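Local coordinates for tripeptidase (Staphylococcus aureus subsp. aureus, PDB 3RZA), which probably cleaves tripeptides as a zinc-dependent peptidase of the M20/M25/M40 family, at residues A206-K211 with V264-E269. Residues are numbered along the deposited sequence; the frame is centred on the assembly and turned at random.
Sequences AKIIGK and VILEAE
Lys-207 and Ile-265 form a non-hydrogen-bonded pair on one face of two neighbouring antiparallel strands, their side chains crossing at a slant. With CG anti to the backbone N (chi1 175°), the extended lysine chain passes CB, CG and CD by the end methyl of Ile-265, CG nearest at 3.7 Å from CD1. On the other face, Ile-208 and Leu-266 meet diagonally: in the leucine conformer described, CD2 lies 3.6 Å from Ile-208 CG1 and equally close to Ala-206 O, placed there by chi1 (-64°) and chi2 (-54°) together; the side chain also takes a second conformer. Ala-206 and Val-264 complete this buried apolar face. Helix 224-234 covers its Ile-208/Val-264 part, while Leu-266 touches Phe-251 and Ala-206 touches Val-302. The backbones are joined by two reciprocal pairs of bonds, Ala-206 with Leu-266 and Ile-208 with Val-264; Leu-266 N to Ala-206 O is 2.8 Å, Ala-206 N to Leu-266 O 3.0 Å. Strand 299-312 flanks 194-209 and strand 244-253 flanks 263-272, making this an interior seam of the sheet, centred about 28 Å from the centre of the chain. Packing of Glu-267 and Glu-269 on Thr-257 and Ala-215 of the second subunit is consistent with the smaller, often dimerising domain of M20 peptidases. Across the Lys-207/Ile-265 pair, methylenes meet a methyl, which leaves the ammonium to lead away from 264-269 while backbone bonds hold the pairing.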
loop_
_atom_site.group_PDB
_atom_site.type_symbol
_atom_site.label_atom_id
_atom_site.label_comp_id
_atom_site.label_asym_id
_atom_site.label_seq_id
_atom_site.Cartn_x
_atom_site.Cartn_y
_atom_site.Cartn_z
ATOM N N ALA A 206 7.958 11.095 -2.893
ATOM C CA ALA A 206 8.401 10.741 -4.224
ATOM C C ALA A 206 7.349 9.832 -4.913
ATOM O O ALA A 206 6.911 8.829 -4.325
ATOM C CB ALA A 206 9.757 10.056 -4.160
ATOM N N LYS A 207 6.880 10.245 -6.090
ATOM C CA LYS A 207 6.114 9.376 -6.996
ATOM C C LYS A 207 7.067 8.858 -8.056
ATOM O O LYS A 207 7.601 9.656 -8.859
ATOM C CB LYS A 207 4.973 10.143 -7.630
ATOM C CG LYS A 207 4.179 9.363 -8.699
ATOM C CD LYS A 207 2.931 10.095 -9.012
ATOM C CE LYS A 207 2.343 9.695 -10.335
ATOM N NZ LYS A 207 1.214 10.611 -10.659
ATOM N N ILE A 208 7.291 7.535 -8.054
ATOM C CA ILE A 208 8.199 6.883 -8.987
ATOM C C ILE A 208 7.331 6.217 -10.058
ATOM O O ILE A 208 6.480 5.388 -9.732
ATOM C CB ILE A 208 9.096 5.808 -8.293
ATOM C CG1 ILE A 208 9.886 6.392 -7.092
ATOM C CG2 ILE A 208 10.051 5.187 -9.300
ATOM C CD1 ILE A 208 10.808 7.538 -7.444
ATOM N N ILE A 209 7.527 6.604 -11.316
ATOM C CA ILE A 209 6.806 6.016 -12.455
ATOM C C ILE A 209 7.739 5.124 -13.283
ATOM O O ILE A 209 8.864 5.533 -13.620
ATOM C CB ILE A 209 6.233 7.116 -13.381
ATOM C CG1 ILE A 209 5.237 8.009 -12.629
ATOM C CG2 ILE A 209 5.577 6.500 -14.638
ATOM C CD1 ILE A 209 4.023 7.289 -12.125
ATOM N N GLY A 210 7.256 3.932 -13.633
ATOM C CA GLY A 210 7.922 3.049 -14.582
ATOM C C GLY A 210 7.036 2.859 -15.778
ATOM O O GLY A 210 6.350 3.797 -16.189
ATOM N N LYS A 211 7.003 1.632 -16.291
ATOM C CA LYS A 211 6.274 1.277 -17.524
ATOM C C LYS A 211 5.679 -0.123 -17.333
ATOM O O LYS A 211 6.411 -1.048 -16.942
ATOM C CB LYS A 211 7.261 1.303 -18.707
ATOM C CG LYS A 211 6.653 1.246 -20.118
ATOM C CD LYS A 211 7.686 1.801 -21.177
ATOM C CE LYS A 211 7.594 1.084 -22.530
ATOM N NZ LYS A 211 6.188 0.987 -23.026
ATOM N N VAL A 264 4.942 3.741 -7.805
ATOM C CA VAL A 264 5.178 3.643 -6.380
ATOM C C VAL A 264 5.118 5.034 -5.777
ATOM O O VAL A 264 5.720 5.971 -6.317
ATOM C CB VAL A 264 6.562 3.029 -6.106
ATOM C CG1 VAL A 264 6.934 3.166 -4.644
ATOM C CG2 VAL A 264 6.568 1.569 -6.503
ATOM N N ILE A 265 4.419 5.162 -4.650
ATOM C CA ILE A 265 4.400 6.393 -3.853
ATOM C C ILE A 265 5.195 6.128 -2.602
ATOM O O ILE A 265 4.929 5.126 -1.916
ATOM C CB ILE A 265 2.961 6.808 -3.441
ATOM C CG1 ILE A 265 2.052 6.968 -4.667
ATOM C CG2 ILE A 265 2.997 8.087 -2.579
ATOM C CD1 ILE A 265 2.479 8.041 -5.661
ATOM N N LEU A 266 6.219 6.965 -2.370
ATOM C CA LEU A 266 7.032 6.953 -1.147
ATOM C C LEU A 266 6.696 8.189 -0.351
ATOM O O LEU A 266 6.577 9.258 -0.932
ATOM C CB LEU A 266 8.534 7.024 -1.471
ATOM C CG LEU A 266 9.229 5.904 -2.232
ATOM C CD1 LEU A 266 8.978 4.603 -1.547
ATOM C CD2 LEU A 266 8.787 5.859 -3.670
ATOM N N GLU A 267 6.599 8.054 0.973
ATOM C CA GLU A 267 6.513 9.228 1.887
ATOM C C GLU A 267 7.568 9.126 2.967
ATOM O O GLU A 267 7.615 8.119 3.708
ATOM C CB GLU A 267 5.132 9.352 2.515
ATOM C CG GLU A 267 4.014 9.488 1.471
ATOM C CD GLU A 267 2.633 9.704 2.091
ATOM O OE1 GLU A 267 2.497 10.545 3.010
ATOM O OE2 GLU A 267 1.697 9.008 1.667
ATOM N N ALA A 268 8.403 10.159 3.047
ATOM C CA ALA A 268 9.602 10.159 3.869
ATOM C C ALA A 268 9.701 11.448 4.677
ATOM O O ALA A 268 8.919 12.392 4.478
ATOM C CB ALA A 268 10.848 9.981 2.987
ATOM N N GLU A 269 10.639 11.469 5.620
ATOM C CA GLU A 269 11.036 12.713 6.308
ATOM C C GLU A 269 12.519 12.784 6.542
ATOM O O GLU A 269 13.223 11.775 6.404
ATOM C CB GLU A 269 10.326 12.857 7.652
ATOM C CG GLU A 269 10.568 11.693 8.607
ATOM C CD GLU A 269 10.615 12.124 10.037
ATOM O OE1 GLU A 269 9.549 12.506 10.572
ATOM O OE2 GLU A 269 11.720 12.082 10.635
#